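Local coordinates for UPF0749 protein MT1873 (Mycobacterium tuberculosis, PDB 3GMG) that is of unknown function but belongs to the UPF0749 family, is probably associated with the cell membrane, and is represented by its C-terminal DUF881 part, at residues P36-T41 against P113-A118; P51-D56 against G123-G128; E67-N72 against V78-D83; D83-G88 against S92-T97. One frame throughout, in Å; residues are numbered along the deposited sequence.

Overall arrangement
Contacts 1 and 3 are buried. Contacts 2 and 4 are only partly so. Contacts 1 and 3 reach the same five-stranded antiparallel sheet: contact 1 lays helix 112-119 on inner strand 37-43, and contact 3 joins edge strand 77-79 to 68-72. Contact 1 is purely apolar, whereas contact 3 is a hydrogen-bonded hairpin with a buried arginine. Contact 4 is a second hairpin, from a smaller sheet, and its polar end carries an aspartate clasp. Contact 2 joins two helices through small groups and a water. Helix 51-63 ties the set together: Met54 touches Ile71 of contact 3, and Pro51 packs on the hairpin of contact 4.

Contact 1 (P36-T41 against P113-A118); sequences PGVMIT and PTLAAA
The helical turn that brings Leu115 onto Val38 is held by the backbone bond from Ala117 N to Pro113 O, 2.9 Å long. It is the shortest polar bond within this contact, and no hydrogen bond crosses from strand 37-41 to helix 113-118. The two are joined by apolar groups alone. Their axes come within 7.6 Å and run at 36° to each other, so the helix lies roughly along the strand.

Val38 presents both of its methyls to the helix. Val38 CG1 lies 3.8 Å from Leu115 CB, and Val38 CG2 lies 4.0 Å from the same carbon. The root of the leucine side chain is thus straddled by the fork of the valine. Val38 CG1 sits beside the backbone N (chi1 -62°), which places CG2 between the backbone N and the carbonyl carbon and turns both methyls to the helix. Leu115 then runs back along the strand. Its CD1 comes 4.1 Å from Val38 CG2 and 4.0 Å from the CA of Gly37, where a bare backbone meets the methyl. Ala116 adds a lighter touch through its backbone N, near Val38 CG1.

This is helix-on-sheet packing inside the DUF881 fold. A membrane helix has been predicted across residues 36-41, but here they form strand and the chain leading into it. Strand 37-43 lies between strands 104-109 and 135-141. Leu115 also meets Leu61 of helix 51-63, and Ala116 meets Val138 of strand 135-141. Helix 112-119 therefore packs beside helix 51-63 while resting on the sheet.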
loop_
_atom_site.group_PDB
_atom_site.type_symbol
_atom_site.label_atom_id
_atom_site.label_comp_id
_atom_site.label_asym_id
_atom_site.label_seq_id
_atom_site.Cartn_x
_atom_site.Cartn_y
_atom_site.Cartn_z
ATOM N N PRO A 36 17.111 -14.349 7.112
ATOM C CA PRO A 36 16.553 -14.776 8.381
ATOM C C PRO A 36 15.114 -14.324 8.507
ATOM O O PRO A 36 14.703 -13.393 7.825
ATOM C CB PRO A 36 17.429 -14.060 9.413
ATOM C CG PRO A 36 17.994 -12.929 8.693
ATOM C CD PRO A 36 18.145 -13.313 7.280
ATOM N N GLY A 37 14.340 -14.978 9.343
ATOM C CA GLY A 37 12.996 -14.533 9.539
ATOM C C GLY A 37 12.216 -15.447 10.485
ATOM O O GLY A 37 12.771 -16.117 11.360
ATOM N N VAL A 38 10.915 -15.524 10.236
ATOM C CA VAL A 38 10.031 -16.409 10.987
ATOM C C VAL A 38 9.092 -17.152 10.056
ATOM O O VAL A 38 8.819 -16.707 8.936
ATOM C CB VAL A 38 9.193 -15.672 12.033
ATOM C CG1 VAL A 38 10.100 -15.024 13.070
ATOM C CG2 VAL A 38 8.244 -14.624 11.380
ATOM N N MET A 39 8.657 -18.323 10.525
ATOM C CA MET A 39 7.500 -19.024 9.984
ATOM C C MET A 39 6.442 -19.052 11.065
ATOM O O MET A 39 6.693 -19.479 12.202
ATOM C CB MET A 39 7.872 -20.436 9.571
ATOM C CG MET A 39 6.709 -21.268 9.023
ATOM S SD MET A 39 7.131 -22.926 8.311
ATOM C CE MET A 39 7.623 -23.699 9.802
ATOM N N ILE A 40 5.255 -18.600 10.699
ATOM C CA ILE A 40 4.120 -18.522 11.588
ATOM C C ILE A 40 3.091 -19.513 11.095
ATOM O O ILE A 40 2.680 -19.446 9.942
ATOM C CB ILE A 40 3.492 -17.120 11.558
ATOM C CG1 ILE A 40 4.549 -16.064 11.909
ATOM C CG2 ILE A 40 2.272 -17.048 12.496
ATOM C CD1 ILE A 40 4.235 -14.694 11.429
ATOM N N THR A 41 2.698 -20.441 11.955
ATOM C CA THR A 41 1.619 -21.380 11.645
ATOM C C THR A 41 0.368 -20.972 12.414
ATOM O O THR A 41 0.440 -20.688 13.610
ATOM C CB THR A 41 1.999 -22.786 12.028
ATOM O OG1 THR A 41 3.215 -23.141 11.370
ATOM C CG2 THR A 41 0.891 -23.750 11.646
ATOM N N PRO A 113 14.039 -12.268 16.202
ATOM C CA PRO A 113 13.502 -11.908 17.506
ATOM C C PRO A 113 12.491 -10.732 17.483
ATOM O O PRO A 113 11.542 -10.722 18.287
ATOM C CB PRO A 113 14.770 -11.543 18.300
ATOM C CG PRO A 113 15.844 -12.308 17.633
ATOM C CD PRO A 113 15.515 -12.273 16.194
ATOM N N THR A 114 12.675 -9.770 16.581
ATOM C CA THR A 114 11.759 -8.630 16.488
ATOM C C THR A 114 10.418 -9.073 15.914
ATOM O O THR A 114 9.365 -8.679 16.412
ATOM C CB THR A 114 12.327 -7.503 15.624
ATOM O OG1 THR A 114 13.656 -7.192 16.077
ATOM C CG2 THR A 114 11.460 -6.263 15.700
ATOM N N LEU A 115 10.472 -9.882 14.851
ATOM C CA LEU A 115 9.238 -10.418 14.263
ATOM C C LEU A 115 8.501 -11.268 15.280
ATOM O O LEU A 115 7.297 -11.158 15.395
ATOM C CB LEU A 115 9.568 -11.256 13.016
ATOM C CG LEU A 115 10.213 -10.477 11.865
ATOM C CD1 LEU A 115 10.759 -11.410 10.778
ATOM C CD2 LEU A 115 9.261 -9.472 11.256
ATOM N N ALA A 116 9.208 -12.104 16.038
ATOM C CA ALA A 116 8.563 -12.908 17.070
ATOM C C ALA A 116 7.959 -12.050 18.166
ATOM O O ALA A 116 6.857 -12.318 18.632
ATOM C CB ALA A 116 9.534 -13.922 17.654
ATOM N N ALA A 117 8.685 -11.013 18.585
ATOM C CA ALA A 117 8.167 -10.088 19.606
ATOM C C ALA A 117 6.853 -9.460 19.168
ATOM O O ALA A 117 5.912 -9.376 19.971
ATOM C CB ALA A 117 9.195 -8.996 19.931
ATOM N N ALA A 118 6.769 -9.048 17.902
ATOM C CA ALA A 118 5.548 -8.452 17.379
ATOM C C ALA A 118 4.391 -9.412 17.527
ATOM O O ALA A 118 3.290 -9.026 17.919
ATOM C CB ALA A 118 5.707 -8.013 15.923
#

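Contact 2 (P51-D56 against G123-G128); sequences PEVMID and GGAQDG
Val53 and Ala125 meet where the first turns of helices 51-63 and 125-131 pack together, a close helix-helix contact of the DUF881 fold. Their CA atoms are only 5.2 Å apart. Small groups make this possible: Ala125 offers one methyl, and Gly124 and Gly128 lie beside it with no side chain.

The Ala125 methyl lies against Val53 and Asp56, one turn apart on the other helix. It is 3.9 Å from Asp56 CB and 3.8 Å from the backbone O of Val53. Val53 in turn meets the backbone of Ala125. Its CG1, anti to the backbone N (chi1 177°), rests 3.7 Å from Ala125 O. Gly128, with no side chain, lies beyond Val53 CG2. Asp56 touches with its CB, and its carboxylate reaches a water.

The second helix begins at Gly124, its N-cap residue. Gly123 N donates to Asp127 OD2 in a nearly straight bond (168°), which ties the approach to the first turn. Glu60, farther along the first helix, accepts a bond from Ala125 N. The water beside Asp56 bridges the two segments: it donates to Asp56 OD2 at 2.8 Å and, weakly, to Gly124 O at 3.4 Å.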
loop_
_atom_site.group_PDB
_atom_site.type_symbol
_atom_site.label_atom_id
_atom_site.label_comp_id
_atom_site.label_asym_id
_atom_site.label_seq_id
_atom_site.Cartn_x
_atom_site.Cartn_y
_atom_site.Cartn_z
ATOM N N PRO A 51 -10.837 -12.262 8.053
ATOM C CA PRO A 51 -9.876 -11.446 7.296
ATOM C C PRO A 51 -9.112 -10.429 8.144
ATOM O O PRO A 51 -7.917 -10.219 7.917
ATOM C CB PRO A 51 -10.746 -10.742 6.255
ATOM C CG PRO A 51 -11.921 -11.637 6.089
ATOM C CD PRO A 51 -12.142 -12.352 7.362
ATOM N N GLU A 52 -9.792 -9.824 9.110
ATOM C CA GLU A 52 -9.213 -8.770 9.933
ATOM C C GLU A 52 -7.985 -9.265 10.680
ATOM O O GLU A 52 -6.999 -8.528 10.848
ATOM C CB GLU A 52 -10.266 -8.259 10.937
ATOM C CG GLU A 52 -11.360 -7.372 10.321
ATOM C CD GLU A 52 -12.451 -8.115 9.538
ATOM O OE1 GLU A 52 -13.204 -7.418 8.819
ATOM O OE2 GLU A 52 -12.577 -9.362 9.626
ATOM N N VAL A 53 -8.047 -10.503 11.148
ATOM C CA VAL A 53 -6.943 -11.097 11.888
ATOM C C VAL A 53 -5.739 -11.295 10.965
ATOM O O VAL A 53 -4.607 -11.019 11.358
ATOM C CB VAL A 53 -7.327 -12.437 12.531
ATOM C CG1 VAL A 53 -6.143 -13.064 13.235
ATOM C CG2 VAL A 53 -8.490 -12.240 13.509
ATOM N N MET A 54 -5.976 -11.750 9.739
ATOM C CA MET A 54 -4.866 -11.941 8.808
ATOM C C MET A 54 -4.253 -10.600 8.393
ATOM O O MET A 54 -3.026 -10.465 8.247
ATOM C CB MET A 54 -5.286 -12.778 7.595
ATOM C CG MET A 54 -4.138 -13.104 6.647
ATOM S SD MET A 54 -2.851 -14.225 7.303
ATOM C CE MET A 54 -3.721 -15.812 7.174
ATOM N N ILE A 55 -5.086 -9.577 8.233
ATOM C CA ILE A 55 -4.580 -8.235 7.960
ATOM C C ILE A 55 -3.708 -7.748 9.136
ATOM O O ILE A 55 -2.633 -7.170 8.928
ATOM C CB ILE A 55 -5.734 -7.236 7.705
ATOM C CG1 ILE A 55 -6.432 -7.560 6.387
ATOM C CG2 ILE A 55 -5.203 -5.805 7.704
ATOM C CD1 ILE A 55 -7.858 -7.038 6.314
ATOM N N ASP A 56 -4.154 -7.997 10.366
ATOM C CA ASP A 56 -3.353 -7.673 11.568
ATOM C C ASP A 56 -1.998 -8.409 11.593
ATOM O O ASP A 56 -0.972 -7.832 11.977
ATOM C CB ASP A 56 -4.112 -8.000 12.864
ATOM C CG ASP A 56 -5.285 -7.054 13.142
ATOM O OD1 ASP A 56 -5.406 -5.988 12.504
ATOM O OD2 ASP A 56 -6.102 -7.413 14.021
ATOM N N GLY A 123 -3.218 -8.058 22.451
ATOM C CA GLY A 123 -4.254 -7.272 21.801
ATOM C C GLY A 123 -4.256 -7.280 20.290
ATOM O O GLY A 123 -5.024 -6.559 19.672
ATOM N N GLY A 124 -3.400 -8.090 19.676
ATOM C CA GLY A 124 -3.352 -8.145 18.224
ATOM C C GLY A 124 -3.770 -9.480 17.637
ATOM O O GLY A 124 -4.679 -10.153 18.142
ATOM N N ALA A 125 -3.088 -9.865 16.566
ATOM C CA ALA A 125 -3.490 -11.014 15.767
ATOM C C ALA A 125 -3.464 -12.311 16.556
ATOM O O ALA A 125 -4.387 -13.124 16.441
ATOM C CB ALA A 125 -2.605 -11.144 14.535
ATOM N N GLN A 126 -2.424 -12.540 17.351
ATOM C CA GLN A 126 -2.337 -13.812 18.077
ATOM C C GLN A 126 -3.466 -13.932 19.083
ATOM O O GLN A 126 -4.048 -15.011 19.238
ATOM C CB GLN A 126 -0.989 -14.031 18.768
ATOM C CG GLN A 126 -0.942 -15.385 19.470
ATOM C CD GLN A 126 0.416 -15.848 19.925
ATOM O OE1 GLN A 126 0.542 -16.990 20.353
ATOM N NE2 GLN A 126 1.456 -14.982 19.848
ATOM N N ASP A 127 -3.776 -12.845 19.779
ATOM C CA ASP A 127 -4.905 -12.881 20.706
ATOM C C ASP A 127 -6.215 -13.115 19.975
ATOM O O ASP A 127 -7.094 -13.827 20.496
ATOM C CB ASP A 127 -4.948 -11.617 21.570
ATOM C CG ASP A 127 -4.012 -11.698 22.753
ATOM O OD1 ASP A 127 -3.479 -12.787 23.053
ATOM O OD2 ASP A 127 -3.820 -10.659 23.419
ATOM N N GLY A 128 -6.337 -12.574 18.762
ATOM C CA GLY A 128 -7.509 -12.833 17.914
ATOM C C GLY A 128 -7.633 -14.286 17.500
ATOM O O GLY A 128 -8.740 -14.837 17.404
HETATM O O HOH W 1 -6.811 -9.601 15.609
#

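Contact 3 (E67-N72 against V78-D83); sequences EAIQIN and VRVGVD
Residues Ile69-Ile71 and Val78-Val80 pair as a buried antiparallel beta hairpin, in which strand 77-79 forms one edge of the five-stranded sheet. Ile71 and Val78 are the hydrogen-bonded pair: Ile71 N to Val78 O and Val78 N to Ile71 O are both 2.9 Å. Gln70 and Arg79 form the next, non-hydrogen-bonded pair. Val80 N then donates to Ile69 O at 2.9 Å.

The two faces differ in character. On the face of Ile71, Val80 crosses both isoleucines: its CG2 lies 3.7 Å from Ile69 CG2 and 3.8 Å from Ile71 CD1. Helix 51-63 covers these groups through Ile58 and Leu61. On the other face, the extended Gln70 gives NE2 to Asn72 OD1 at 2.9 Å, nearly straight (172°) and on a lone pair. Its OE1 accepts from Ala148 N.

Arg79 bends at chi2 (63°), so CD packs 3.6 Å from Ile69 O and the guanidinium runs toward Ala68 and Glu67, away from the hairpin turn. NE and NH1 each donate in plane to a water. These waters also bond Ile69 N and Glu67 O, while NH2 serves Ala148 O and Val31 O. The buried arginine therefore relies largely on carbonyl groups and waters, and its charge probably polarises these carbonyls.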
loop_
_atom_site.group_PDB
_atom_site.type_symbol
_atom_site.label_atom_id
_atom_site.label_comp_id
_atom_site.label_asym_id
_atom_site.label_seq_id
_atom_site.Cartn_x
_atom_site.Cartn_y
_atom_site.Cartn_z
ATOM N N GLU A 67 10.711 -7.562 5.476
ATOM C CA GLU A 67 11.110 -7.120 4.134
ATOM C C GLU A 67 10.512 -7.941 2.993
ATOM O O GLU A 67 10.595 -7.559 1.818
ATOM C CB GLU A 67 12.646 -7.089 4.044
ATOM C CG GLU A 67 13.220 -6.108 5.064
ATOM C CD GLU A 67 14.733 -6.040 5.089
ATOM O OE1 GLU A 67 15.377 -6.906 4.470
ATOM O OE2 GLU A 67 15.277 -5.085 5.714
ATOM N N ALA A 68 9.931 -9.103 3.329
ATOM C CA ALA A 68 9.216 -9.921 2.386
ATOM C C ALA A 68 8.277 -10.768 3.213
ATOM O O ALA A 68 8.633 -11.203 4.305
ATOM C CB ALA A 68 10.178 -10.804 1.562
ATOM N N ILE A 69 7.058 -10.973 2.707
ATOM C CA ILE A 69 6.038 -11.770 3.387
ATOM C C ILE A 69 5.320 -12.626 2.360
ATOM O O ILE A 69 4.970 -12.150 1.274
ATOM C CB ILE A 69 5.004 -10.889 4.146
ATOM C CG1 ILE A 69 5.706 -9.994 5.170
ATOM C CG2 ILE A 69 3.945 -11.747 4.875
ATOM C CD1 ILE A 69 4.758 -8.966 5.819
ATOM N N GLN A 70 5.105 -13.894 2.709
ATOM C CA GLN A 70 4.335 -14.816 1.884
ATOM C C GLN A 70 3.310 -15.512 2.755
ATOM O O GLN A 70 3.609 -15.933 3.858
ATOM C CB GLN A 70 5.285 -15.846 1.284
ATOM C CG GLN A 70 4.655 -16.867 0.373
ATOM C CD GLN A 70 5.689 -17.689 -0.347
ATOM O OE1 GLN A 70 6.670 -17.168 -0.898
ATOM N NE2 GLN A 70 5.456 -18.990 -0.394
ATOM N N ILE A 71 2.079 -15.637 2.257
ATOM C CA ILE A 71 1.024 -16.368 2.972
ATOM C C ILE A 71 0.717 -17.645 2.200
ATOM O O ILE A 71 0.415 -17.572 1.020
ATOM C CB ILE A 71 -0.239 -15.516 3.113
ATOM C CG1 ILE A 71 0.089 -14.237 3.889
ATOM C CG2 ILE A 71 -1.348 -16.303 3.825
ATOM C CD1 ILE A 71 -1.023 -13.217 3.908
ATOM N N ASN A 72 0.823 -18.790 2.869
ATOM C CA ASN A 72 0.569 -20.107 2.272
ATOM C C ASN A 72 -0.626 -20.769 2.936
ATOM O O ASN A 72 -0.900 -20.562 4.123
ATOM C CB ASN A 72 1.749 -21.046 2.503
ATOM C CG ASN A 72 3.023 -20.655 1.742
ATOM O OD1 ASN A 72 2.974 -19.962 0.755
ATOM N ND2 ASN A 72 4.167 -21.189 2.180
ATOM N N VAL A 78 0.730 -16.770 -1.708
ATOM C CA VAL A 78 0.549 -15.385 -2.122
ATOM C C VAL A 78 1.721 -14.561 -1.602
ATOM O O VAL A 78 2.026 -14.590 -0.424
ATOM C CB VAL A 78 -0.754 -14.795 -1.586
ATOM C CG1 VAL A 78 -0.935 -13.356 -2.094
ATOM C CG2 VAL A 78 -1.952 -15.657 -2.011
ATOM N N ARG A 79 2.382 -13.847 -2.503
ATOM C CA ARG A 79 3.408 -12.881 -2.146
ATOM C C ARG A 79 2.723 -11.597 -1.745
ATOM O O ARG A 79 1.990 -11.006 -2.533
ATOM C CB ARG A 79 4.316 -12.620 -3.351
ATOM C CG ARG A 79 5.427 -11.598 -3.080
ATOM C CD ARG A 79 6.402 -12.085 -2.004
ATOM N NE ARG A 79 7.595 -11.239 -1.930
ATOM C CZ ARG A 79 8.640 -11.307 -2.741
ATOM N NH1 ARG A 79 9.646 -10.433 -2.586
ATOM N NH2 ARG A 79 8.681 -12.200 -3.725
ATOM N N VAL A 80 2.946 -11.167 -0.520
ATOM C CA VAL A 80 2.318 -9.949 -0.024
ATOM C C VAL A 80 2.995 -8.729 -0.612
ATOM O O VAL A 80 4.211 -8.687 -0.774
ATOM C CB VAL A 80 2.363 -9.880 1.519
ATOM C CG1 VAL A 80 1.813 -8.556 2.040
ATOM C CG2 VAL A 80 1.566 -11.022 2.113
ATOM N N GLY A 81 2.173 -7.739 -0.960
ATOM C CA GLY A 81 2.670 -6.428 -1.356
ATOM C C GLY A 81 1.865 -5.324 -0.712
ATOM O O GLY A 81 0.930 -5.568 0.053
ATOM N N VAL A 82 2.224 -4.091 -1.061
ATOM C CA VAL A 82 1.685 -2.916 -0.380
ATOM C C VAL A 82 0.165 -2.801 -0.527
ATOM O O VAL A 82 -0.515 -2.377 0.401
ATOM C CB VAL A 82 2.400 -1.626 -0.858
ATOM C CG1 VAL A 82 2.178 -1.404 -2.355
ATOM C CG2 VAL A 82 1.932 -0.429 -0.036
ATOM N N ASP A 83 -0.365 -3.254 -1.663
ATOM C CA ASP A 83 -1.801 -3.208 -1.926
ATOM C C ASP A 83 -2.515 -4.530 -1.702
ATOM O O ASP A 83 -3.664 -4.689 -2.108
ATOM C CB ASP A 83 -2.084 -2.685 -3.356
ATOM C CG ASP A 83 -1.522 -3.581 -4.467
ATOM O OD1 ASP A 83 -0.598 -4.385 -4.236
ATOM O OD2 ASP A 83 -2.001 -3.463 -5.624
HETATM O O HOH W 2 9.500 -8.286 -0.691
HETATM O O HOH W 3 6.592 -9.528 0.246
#

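Contact 4 (D83-G88 against S92-T97); sequences DTWVVG and SLTVDT
Asp96 clasps Thr84 and Trp85 at the tight end of this beta hairpin. Its OD2 takes the Thr84 hydroxyl on the syn lone pair, OG1 to OD2 2.6 Å. Its OD1 receives Trp85 N at 2.9 Å, also on the syn side and 21° out of the carboxylate plane. Both oxygens are therefore used, which fixes the rotation of the group. Asp96 N returns a bond to Trp85 O.

The Trp85 ring folds over this clasp. With chi1 at 47°, CG sits between the backbone N and carbonyl carbon, and the indole leans over Thr94 and the turn at Asp96 and Thr97. One face covers Asp96, whose N lies 3.7 Å above the ring plane toward the rim. Ring and carboxylate planes stand 71° apart. Trp85 CZ3 lies 3.7 Å from Thr94 CG2, alongside it.

Toward the surface the side chains pack more loosely, though the backbones stay close. Val87 and Thr94 form a hydrogen-bonded pair, Thr94 N to Val87 O 2.8 Å, but their side chains meet lightly, CG2 of Val87 against CB of Thr94 at 3.8 Å. Gly88 and Leu93 form the next, non-hydrogen-bonded pair, and Gly88 CA lies 3.6 Å from Ser92 O.

Asp96 and Thr97 have left-handed backbone angles, as in a type I' turn, and lead from strand 92-95 into 98-100. On the inner face Val86 and Val95 lie side by side. Val86 and Leu93 pack on Pro51 of helix 51-63, and Val95 meets Val78 of strand 77-79, so the hairpin sits between that helix and the edge of the larger sheet.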
loop_
_atom_site.group_PDB
_atom_site.type_symbol
_atom_site.label_atom_id
_atom_site.label_comp_id
_atom_site.label_asym_id
_atom_site.label_seq_id
_atom_site.Cartn_x
_atom_site.Cartn_y
_atom_site.Cartn_z
ATOM N N ASP A 83 -0.365 -3.254 -1.663
ATOM C CA ASP A 83 -1.801 -3.208 -1.926
ATOM C C ASP A 83 -2.515 -4.530 -1.702
ATOM O O ASP A 83 -3.664 -4.689 -2.108
ATOM C CB ASP A 83 -2.084 -2.685 -3.356
ATOM C CG ASP A 83 -1.522 -3.581 -4.467
ATOM O OD1 ASP A 83 -0.598 -4.385 -4.236
ATOM O OD2 ASP A 83 -2.001 -3.463 -5.624
ATOM N N THR A 84 -1.855 -5.480 -1.036
ATOM C CA THR A 84 -2.494 -6.747 -0.729
ATOM C C THR A 84 -3.743 -6.526 0.105
ATOM O O THR A 84 -3.736 -5.730 1.037
ATOM C CB THR A 84 -1.528 -7.693 0.009
ATOM O OG1 THR A 84 -0.590 -8.216 -0.937
ATOM C CG2 THR A 84 -2.288 -8.847 0.666
ATOM N N TRP A 85 -4.810 -7.229 -0.261
ATOM C CA TRP A 85 -6.083 -7.159 0.454
ATOM C C TRP A 85 -6.500 -8.549 0.874
ATOM O O TRP A 85 -6.115 -9.533 0.241
ATOM C CB TRP A 85 -7.187 -6.515 -0.413
ATOM C CG TRP A 85 -7.299 -7.039 -1.839
ATOM C CD1 TRP A 85 -6.774 -6.462 -2.964
ATOM C CD2 TRP A 85 -7.987 -8.223 -2.287
ATOM N NE1 TRP A 85 -7.078 -7.212 -4.076
ATOM C CE2 TRP A 85 -7.819 -8.298 -3.691
ATOM C CE3 TRP A 85 -8.722 -9.226 -1.639
ATOM C CZ2 TRP A 85 -8.362 -9.337 -4.457
ATOM C CZ3 TRP A 85 -9.251 -10.267 -2.400
ATOM C CH2 TRP A 85 -9.077 -10.305 -3.795
ATOM N N VAL A 86 -7.274 -8.617 1.948
ATOM C CA VAL A 86 -7.837 -9.876 2.426
ATOM C C VAL A 86 -9.339 -9.699 2.632
ATOM O O VAL A 86 -9.768 -8.791 3.344
ATOM C CB VAL A 86 -7.199 -10.320 3.758
ATOM C CG1 VAL A 86 -7.689 -11.715 4.148
ATOM C CG2 VAL A 86 -5.667 -10.272 3.668
ATOM N N VAL A 87 -10.115 -10.577 2.013
ATOM C CA VAL A 87 -11.571 -10.596 2.215
ATOM C C VAL A 87 -12.004 -12.028 2.486
ATOM O O VAL A 87 -11.181 -12.944 2.516
ATOM C CB VAL A 87 -12.343 -10.017 0.998
ATOM C CG1 VAL A 87 -11.923 -8.585 0.721
ATOM C CG2 VAL A 87 -12.158 -10.886 -0.231
ATOM N N GLY A 88 -13.296 -12.217 2.722
ATOM C CA GLY A 88 -13.845 -13.532 2.919
ATOM C C GLY A 88 -14.345 -13.767 4.320
ATOM O O GLY A 88 -14.755 -12.839 5.014
ATOM N N SER A 92 -12.238 -19.554 4.711
ATOM C CA SER A 92 -12.116 -19.241 3.290
ATOM C C SER A 92 -11.747 -17.764 3.107
ATOM O O SER A 92 -12.600 -16.900 2.891
ATOM C CB SER A 92 -13.424 -19.611 2.545
ATOM O OG SER A 92 -13.326 -19.302 1.165
ATOM N N LEU A 93 -10.448 -17.474 3.231
ATOM C CA LEU A 93 -9.923 -16.122 3.096
ATOM C C LEU A 93 -9.362 -15.920 1.692
ATOM O O LEU A 93 -8.503 -16.701 1.252
ATOM C CB LEU A 93 -8.797 -15.896 4.111
ATOM C CG LEU A 93 -9.137 -16.042 5.589
ATOM C CD1 LEU A 93 -7.911 -15.741 6.437
ATOM C CD2 LEU A 93 -10.272 -15.128 6.013
ATOM N N THR A 94 -9.820 -14.889 0.988
ATOM C CA THR A 94 -9.298 -14.570 -0.333
ATOM C C THR A 94 -8.242 -13.483 -0.163
ATOM O O THR A 94 -8.538 -12.373 0.280
ATOM C CB THR A 94 -10.414 -14.106 -1.314
ATOM O OG1 THR A 94 -11.425 -15.119 -1.380
ATOM C CG2 THR A 94 -9.859 -13.866 -2.706
ATOM N N VAL A 95 -7.003 -13.830 -0.497
ATOM C CA VAL A 95 -5.879 -12.901 -0.434
ATOM C C VAL A 95 -5.395 -12.644 -1.859
ATOM O O VAL A 95 -4.918 -13.563 -2.532
ATOM C CB VAL A 95 -4.719 -13.471 0.421
ATOM C CG1 VAL A 95 -3.642 -12.411 0.613
ATOM C CG2 VAL A 95 -5.224 -13.968 1.789
ATOM N N ASP A 96 -5.555 -11.416 -2.345
ATOM C CA ASP A 96 -5.178 -11.060 -3.720
ATOM C C ASP A 96 -5.673 -12.091 -4.759
ATOM O O ASP A 96 -4.914 -12.600 -5.579
ATOM C CB ASP A 96 -3.660 -10.856 -3.803
ATOM C CG ASP A 96 -3.190 -9.675 -2.975
ATOM O OD1 ASP A 96 -4.039 -8.875 -2.528
ATOM O OD2 ASP A 96 -1.966 -9.545 -2.764
ATOM N N THR A 97 -6.964 -12.400 -4.672
ATOM C CA THR A 97 -7.677 -13.330 -5.571
ATOM C C THR A 97 -7.477 -14.808 -5.268
ATOM O O THR A 97 -8.182 -15.642 -5.844
ATOM C CB THR A 97 -7.388 -13.114 -7.097
ATOM O OG1 THR A 97 -6.166 -13.764 -7.469
ATOM C CG2 THR A 97 -7.352 -11.630 -7.464
HETATM O O HOH W 4 -3.551 -6.890 -4.652
#